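Local atomic coordinates of member of DUF4221 family (PDB entry 3S9J), a protein that is of unknown function but folds as a six-bladed beta-propeller of the DUF4221 family. Residues I255-H269 / R281-P295. Residues are numbered along the deposited sequence; the frame is centred on the assembly and turned at random.
Sequences INAIIKLNENPRYWH and RFAEMPYKLAPNESP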
loop_
_atom_site.group_PDB
_atom_site.type_symbol
_atom_site.label_atom_id
_atom_site.label_comp_id
_atom_site.label_asym_id
_atom_site.label_seq_id
_atom_site.Cartn_x
_atom_site.Cartn_y
_atom_site.Cartn_z
ATOM N N ILE A 255 0.850 -22.899 -10.438
ATOM C CA ILE A 255 -0.099 -21.817 -10.554
ATOM C C ILE A 255 -1.198 -21.905 -9.452
ATOM O O ILE A 255 -1.725 -20.885 -9.052
ATOM C CB ILE A 255 -0.739 -21.755 -11.975
ATOM C CG1 ILE A 255 -1.388 -20.406 -12.216
ATOM C CG2 ILE A 255 -1.727 -22.933 -12.224
ATOM C CD1 ILE A 255 -0.454 -19.205 -12.209
ATOM N N ASN A 256 -1.479 -23.114 -8.983
ATOM C CA ASN A 256 -2.455 -23.409 -7.939
ATOM C C ASN A 256 -2.155 -22.595 -6.656
ATOM O O ASN A 256 -3.042 -22.059 -5.974
ATOM C CB ASN A 256 -2.408 -24.925 -7.652
ATOM C CG ASN A 256 -2.480 -25.802 -8.942
ATOM O OD1 ASN A 256 -3.534 -26.354 -9.248
ATOM N ND2 ASN A 256 -1.351 -25.945 -9.670
ATOM N N ALA A 257 -0.856 -22.518 -6.329
ATOM C CA ALA A 257 -0.422 -21.737 -5.162
ATOM C C ALA A 257 -0.767 -20.253 -5.291
ATOM O O ALA A 257 -1.183 -19.609 -4.321
ATOM C CB ALA A 257 1.072 -21.923 -4.917
ATOM N N ILE A 258 -0.609 -19.704 -6.498
ATOM C CA ILE A 258 -0.900 -18.331 -6.796
ATOM C C ILE A 258 -2.433 -18.102 -6.787
ATOM O O ILE A 258 -2.913 -17.100 -6.264
ATOM C CB ILE A 258 -0.341 -17.943 -8.207
ATOM C CG1 ILE A 258 1.195 -18.154 -8.270
ATOM C CG2 ILE A 258 -0.715 -16.543 -8.602
ATOM C CD1 ILE A 258 1.924 -17.716 -7.051
ATOM N N ILE A 259 -3.160 -19.047 -7.372
ATOM C CA ILE A 259 -4.623 -18.935 -7.452
ATOM C C ILE A 259 -5.237 -18.901 -6.030
ATOM O O ILE A 259 -6.082 -18.054 -5.748
ATOM C CB ILE A 259 -5.209 -20.064 -8.281
ATOM C CG1 ILE A 259 -4.876 -19.834 -9.773
ATOM C CG2 ILE A 259 -6.761 -20.107 -8.122
ATOM C CD1 ILE A 259 -5.092 -21.061 -10.647
ATOM N N LYS A 260 -4.749 -19.778 -5.174
ATOM C CA LYS A 260 -5.272 -19.896 -3.805
ATOM C C LYS A 260 -5.086 -18.593 -3.068
ATOM O O LYS A 260 -6.014 -18.088 -2.430
ATOM C CB LYS A 260 -4.640 -21.061 -3.068
ATOM C CG LYS A 260 -5.224 -22.407 -3.476
ATOM C CD LYS A 260 -4.771 -23.538 -2.599
ATOM C CE LYS A 260 -3.319 -23.915 -2.844
ATOM N NZ LYS A 260 -3.005 -25.307 -2.353
ATOM N N LEU A 261 -3.894 -18.002 -3.181
ATOM C CA LEU A 261 -3.675 -16.713 -2.547
ATOM C C LEU A 261 -4.544 -15.607 -3.087
ATOM O O LEU A 261 -4.991 -14.747 -2.338
ATOM C CB LEU A 261 -2.209 -16.294 -2.634
ATOM C CG LEU A 261 -1.268 -17.069 -1.726
ATOM C CD1 LEU A 261 0.206 -16.897 -2.202
ATOM C CD2 LEU A 261 -1.421 -16.608 -0.284
ATOM N N ASN A 262 -4.799 -15.604 -4.389
ATOM C CA ASN A 262 -5.593 -14.623 -5.058
ATOM C C ASN A 262 -7.080 -14.650 -4.617
ATOM O O ASN A 262 -7.755 -13.630 -4.444
ATOM C CB ASN A 262 -5.539 -14.959 -6.552
ATOM C CG ASN A 262 -5.880 -13.793 -7.383
ATOM O OD1 ASN A 262 -5.937 -12.710 -6.855
ATOM N ND2 ASN A 262 -6.121 -13.990 -8.688
ATOM N N GLU A 263 -7.584 -15.879 -4.522
ATOM C CA GLU A 263 -9.034 -16.110 -4.354
ATOM C C GLU A 263 -9.491 -16.236 -2.887
ATOM O O GLU A 263 -10.601 -15.817 -2.548
ATOM C CB GLU A 263 -9.483 -17.347 -5.164
ATOM C CG GLU A 263 -9.104 -18.703 -4.537
ATOM C CD GLU A 263 -9.258 -19.935 -5.433
ATOM O OE1 GLU A 263 -9.817 -19.870 -6.573
ATOM O OE2 GLU A 263 -8.869 -21.043 -4.949
ATOM N N ASN A 264 -8.637 -16.782 -2.033
ATOM C CA ASN A 264 -8.995 -17.019 -0.620
ATOM C C ASN A 264 -9.211 -15.703 0.128
ATOM O O ASN A 264 -8.667 -14.633 -0.266
ATOM C CB ASN A 264 -7.926 -17.856 0.052
ATOM C CG ASN A 264 -8.052 -19.359 -0.270
ATOM O OD1 ASN A 264 -9.077 -19.808 -0.732
ATOM N ND2 ASN A 264 -6.998 -20.118 0.004
ATOM N N PRO A 265 -10.013 -15.739 1.205
ATOM C CA PRO A 265 -10.150 -14.520 1.999
ATOM C C PRO A 265 -8.831 -14.089 2.630
ATOM O O PRO A 265 -7.992 -14.928 2.946
ATOM C CB PRO A 265 -11.179 -14.921 3.091
ATOM C CG PRO A 265 -11.036 -16.395 3.193
ATOM C CD PRO A 265 -10.740 -16.877 1.807
ATOM N N ARG A 266 -8.625 -12.785 2.767
ATOM C CA ARG A 266 -7.437 -12.253 3.417
ATOM C C ARG A 266 -7.654 -10.791 3.661
ATOM O O ARG A 266 -8.568 -10.174 3.093
ATOM C CB ARG A 266 -6.185 -12.422 2.556
ATOM C CG ARG A 266 -6.220 -11.735 1.211
ATOM C CD ARG A 266 -4.857 -11.854 0.525
ATOM N NE ARG A 266 -4.918 -11.526 -0.903
ATOM C CZ ARG A 266 -3.920 -11.732 -1.769
ATOM N NH1 ARG A 266 -2.766 -12.256 -1.375
ATOM N NH2 ARG A 266 -4.083 -11.429 -3.053
ATOM N N TYR A 267 -6.804 -10.229 4.505
ATOM C CA TYR A 267 -6.818 -8.796 4.723
ATOM C C TYR A 267 -5.955 -8.131 3.646
ATOM O O TYR A 267 -5.140 -8.783 2.968
ATOM C CB TYR A 267 -6.376 -8.448 6.162
ATOM C CG TYR A 267 -7.380 -9.063 7.108
ATOM C CD1 TYR A 267 -8.583 -8.420 7.355
ATOM C CD2 TYR A 267 -7.210 -10.340 7.597
ATOM C CE1 TYR A 267 -9.572 -9.008 8.128
ATOM C CE2 TYR A 267 -8.201 -10.937 8.392
ATOM C CZ TYR A 267 -9.374 -10.267 8.635
ATOM O OH TYR A 267 -10.362 -10.854 9.401
ATOM N N TRP A 268 -6.167 -6.824 3.477
ATOM C CA TRP A 268 -5.385 -6.051 2.505
ATOM C C TRP A 268 -4.896 -4.767 3.192
ATOM O O TRP A 268 -4.191 -4.886 4.192
ATOM C CB TRP A 268 -6.131 -5.849 1.171
ATOM C CG TRP A 268 -5.215 -5.556 0.015
ATOM C CD1 TRP A 268 -5.139 -4.401 -0.706
ATOM C CD2 TRP A 268 -4.243 -6.433 -0.536
ATOM N NE1 TRP A 268 -4.185 -4.513 -1.678
ATOM C CE2 TRP A 268 -3.607 -5.746 -1.592
ATOM C CE3 TRP A 268 -3.825 -7.736 -0.231
ATOM C CZ2 TRP A 268 -2.610 -6.319 -2.352
ATOM C CZ3 TRP A 268 -2.813 -8.302 -1.007
ATOM C CH2 TRP A 268 -2.218 -7.588 -2.053
ATOM N N HIS A 269 -5.260 -3.568 2.713
ATOM C CA HIS A 269 -4.727 -2.340 3.290
ATOM C C HIS A 269 -5.000 -2.214 4.787
ATOM O O HIS A 269 -6.094 -2.556 5.272
ATOM C CB HIS A 269 -5.364 -1.078 2.700
ATOM C CG HIS A 269 -5.414 -1.006 1.210
ATOM N ND1 HIS A 269 -4.281 -0.969 0.418
ATOM C CD2 HIS A 269 -6.465 -0.811 0.386
ATOM C CE1 HIS A 269 -4.644 -0.801 -0.839
ATOM N NE2 HIS A 269 -5.968 -0.713 -0.888
ATOM N N ARG A 281 -9.194 -1.004 7.913
ATOM C CA ARG A 281 -8.597 -2.236 7.433
ATOM C C ARG A 281 -9.513 -2.872 6.393
ATOM O O ARG A 281 -10.706 -3.129 6.638
ATOM C CB ARG A 281 -8.324 -3.218 8.577
ATOM C CG ARG A 281 -7.405 -4.336 8.152
ATOM C CD ARG A 281 -7.139 -5.371 9.234
ATOM N NE ARG A 281 -6.005 -6.196 8.854
ATOM C CZ ARG A 281 -5.684 -7.366 9.381
ATOM N NH1 ARG A 281 -6.437 -7.920 10.340
ATOM N NH2 ARG A 281 -4.611 -7.996 8.922
ATOM N N PHE A 282 -8.958 -3.132 5.222
ATOM C CA PHE A 282 -9.723 -3.754 4.145
ATOM C C PHE A 282 -9.633 -5.283 4.281
ATOM O O PHE A 282 -8.572 -5.818 4.616
ATOM C CB PHE A 282 -9.154 -3.329 2.781
ATOM C CG PHE A 282 -9.515 -1.912 2.363
ATOM C CD1 PHE A 282 -9.098 -0.816 3.113
ATOM C CD2 PHE A 282 -10.250 -1.679 1.221
ATOM C CE1 PHE A 282 -9.430 0.473 2.721
ATOM C CE2 PHE A 282 -10.593 -0.399 0.825
ATOM C CZ PHE A 282 -10.161 0.695 1.578
ATOM N N ALA A 283 -10.736 -5.974 3.990
ATOM C CA ALA A 283 -10.793 -7.441 4.047
ATOM C C ALA A 283 -11.386 -7.949 2.744
ATOM O O ALA A 283 -12.388 -7.408 2.290
ATOM C CB ALA A 283 -11.660 -7.867 5.219
ATOM N N GLU A 284 -10.754 -8.960 2.149
ATOM C CA GLU A 284 -11.244 -9.581 0.940
ATOM C C GLU A 284 -12.100 -10.785 1.322
ATOM O O GLU A 284 -11.666 -11.633 2.085
ATOM C CB GLU A 284 -10.085 -10.028 0.047
ATOM C CG GLU A 284 -9.076 -8.937 -0.258
ATOM C CD GLU A 284 -8.055 -9.294 -1.339
ATOM O OE1 GLU A 284 -7.823 -10.491 -1.645
ATOM O OE2 GLU A 284 -7.479 -8.337 -1.914
HETATM N N MSE A 285 -13.300 -10.855 0.759
HETATM C CA MSE A 285 -14.215 -11.965 1.003
HETATM C C MSE A 285 -13.811 -13.183 0.199
HETATM O O MSE A 285 -13.123 -13.062 -0.821
HETATM C CB MSE A 285 -15.630 -11.569 0.638
HETATM C CG MSE A 285 -16.177 -10.366 1.427
HETATM SE SE MSE A 285 -16.299 -10.646 3.325
HETATM C CE MSE A 285 -14.673 -9.765 3.933
ATOM N N PRO A 286 -14.302 -14.373 0.608
ATOM C CA PRO A 286 -13.925 -15.545 -0.156
ATOM C C PRO A 286 -14.432 -15.534 -1.593
ATOM O O PRO A 286 -15.533 -15.017 -1.878
ATOM C CB PRO A 286 -14.562 -16.709 0.621
ATOM C CG PRO A 286 -14.918 -16.172 1.969
ATOM C CD PRO A 286 -15.142 -14.694 1.767
ATOM N N TYR A 287 -13.643 -16.169 -2.467
ATOM C CA TYR A 287 -13.942 -16.240 -3.883
ATOM C C TYR A 287 -13.316 -17.493 -4.460
ATOM O O TYR A 287 -12.404 -18.103 -3.860
ATOM C CB TYR A 287 -13.289 -15.009 -4.521
ATOM C CG TYR A 287 -13.751 -14.592 -5.899
ATOM C CD1 TYR A 287 -14.815 -13.757 -6.049
ATOM C CD2 TYR A 287 -13.063 -15.006 -7.033
ATOM C CE1 TYR A 287 -15.236 -13.348 -7.310
ATOM C CE2 TYR A 287 -13.456 -14.601 -8.293
ATOM C CZ TYR A 287 -14.537 -13.753 -8.418
ATOM O OH TYR A 287 -14.953 -13.308 -9.648
ATOM N N LYS A 288 -13.796 -17.886 -5.626
ATOM C CA LYS A 288 -13.200 -18.959 -6.384
ATOM C C LYS A 288 -12.934 -18.437 -7.794
ATOM O O LYS A 288 -13.866 -18.122 -8.513
ATOM C CB LYS A 288 -14.108 -20.174 -6.442
ATOM C CG LYS A 288 -13.394 -21.439 -6.625
ATOM C CD LYS A 288 -12.677 -21.888 -5.294
ATOM C CE LYS A 288 -11.874 -23.155 -5.539
ATOM N NZ LYS A 288 -11.141 -23.685 -4.349
ATOM N N LEU A 289 -11.658 -18.379 -8.156
ATOM C CA LEU A 289 -11.219 -17.881 -9.480
ATOM C C LEU A 289 -11.812 -18.712 -10.592
ATOM O O LEU A 289 -11.592 -19.916 -10.658
ATOM C CB LEU A 289 -9.682 -17.916 -9.592
ATOM C CG LEU A 289 -9.009 -17.137 -10.737
ATOM C CD1 LEU A 289 -8.829 -15.701 -10.321
ATOM C CD2 LEU A 289 -7.673 -17.806 -11.016
ATOM N N ALA A 290 -12.570 -18.074 -11.483
ATOM C CA ALA A 290 -13.198 -18.765 -12.601
ATOM C C ALA A 290 -12.179 -18.960 -13.744
ATOM O O ALA A 290 -11.190 -18.225 -13.828
ATOM C CB ALA A 290 -14.438 -17.978 -13.106
ATOM N N PRO A 291 -12.413 -19.958 -14.603
ATOM C CA PRO A 291 -11.455 -20.261 -15.673
ATOM C C PRO A 291 -11.026 -19.028 -16.476
ATOM O O PRO A 291 -9.847 -18.823 -16.744
ATOM C CB PRO A 291 -12.222 -21.252 -16.535
ATOM C CG PRO A 291 -13.026 -22.030 -15.569
ATOM C CD PRO A 291 -13.398 -21.045 -14.450
ATOM N N ASN A 292 -11.957 -18.170 -16.798
ATOM C CA ASN A 292 -11.576 -17.045 -17.679
ATOM C C ASN A 292 -10.888 -15.896 -16.930
ATOM O O ASN A 292 -10.484 -14.898 -17.536
ATOM C CB ASN A 292 -12.807 -16.564 -18.447
ATOM C CG ASN A 292 -13.448 -17.675 -19.290
ATOM O OD1 ASN A 292 -12.762 -18.601 -19.752
ATOM N ND2 ASN A 292 -14.770 -17.598 -19.469
ATOM N N GLU A 293 -10.729 -16.029 -15.608
ATOM C CA GLU A 293 -10.081 -14.976 -14.805
ATOM C C GLU A 293 -8.583 -15.164 -14.640
ATOM O O GLU A 293 -8.113 -16.243 -14.412
ATOM C CB GLU A 293 -10.765 -14.880 -13.423
ATOM C CG GLU A 293 -12.204 -14.505 -13.508
ATOM C CD GLU A 293 -12.888 -14.424 -12.181
ATOM O OE1 GLU A 293 -12.737 -15.337 -11.369
ATOM O OE2 GLU A 293 -13.575 -13.444 -11.935
ATOM N N SER A 294 -7.806 -14.072 -14.673
ATOM C CA SER A 294 -6.372 -14.185 -14.445
ATOM C C SER A 294 -5.995 -14.625 -13.039
ATOM O O SER A 294 -6.493 -14.064 -12.062
ATOM C CB SER A 294 -5.673 -12.826 -14.710
ATOM O OG SER A 294 -4.371 -12.892 -14.175
ATOM N N PRO A 295 -5.044 -15.555 -12.904
ATOM C CA PRO A 295 -4.541 -15.971 -11.618
ATOM C C PRO A 295 -3.706 -14.930 -10.893
ATOM O O PRO A 295 -3.509 -15.045 -9.690
ATOM C CB PRO A 295 -3.666 -17.181 -11.941
ATOM C CG PRO A 295 -3.585 -17.247 -13.419
ATOM C CD PRO A 295 -4.400 -16.249 -14.033
HETATM O O HOH W 1 -6.850 -10.980 -4.199
HETATM O O HOH W 2 -10.242 -21.585 -8.397
HETATM O O HOH W 3 -9.046 -21.851 -2.532
HETATM O O HOH W 4 -12.130 -19.071 -1.427
HETATM O O HOH W 5 -3.874 -5.963 6.685
#
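Arg266 and Glu284 run side by side from an antiparallel hydrogen-bonded pair, where Glu284 N gives a nearly straight bond to Arg266 O (2.7 Å). CG of Arg266 sits between its backbone N and carbonyl carbon (chi1 60°), and the extended chain brings NE to OE1 of Glu284 at 3.2 Å. OE1 lies in the guanidinium plane, but NE meets the carboxylate from above, the two planes 70° apart. A long, flat cation suits this place, because the Trp268 ring covers one guanidinium face and Leu261 O the other. A water joins Arg266 NH2, Glu284 OE1 and Asn262 O, while Lys302 also reaches OE1 and Tyr328 holds OE2.

On the opposite sheet face, Tyr267 offers a flat ring on which the equally flat Arg281 guanidinium lies, planes 12° apart, in an off-centre cation-pi stack; NH2 of Arg281 gives a hydrogen bond to Tyr219 O. At the far end of the strand pair, the CD2 edge of His269 points at the face of the Phe282 ring, centroids 4.9 Å apart.

Past the strands, Glu263 ties the helix end to residues 287-289, its two carboxylate oxygens serving separate partners: OE1 accepts a hydrogen bond from Leu289 N (2.8 Å) on the anti side, and OE2 forms a long salt bridge with Lys288 NZ (3.5 Å). Apolar branches pack along the helix flank, Ile259 CG1 touching both Leu289 CD2 (3.7 Å) and Pro295 CB (3.6 Å).

Strands 266-273 and 278-284 are the first hairpin of a four-stranded propeller blade; strand 304-309 continues the sheet beside 278-284, and strand 327-334 of the next sheet packs against Trp268 and Phe282. Helix 255-263 leads into this blade and is flanked by the loop that leaves its second strand.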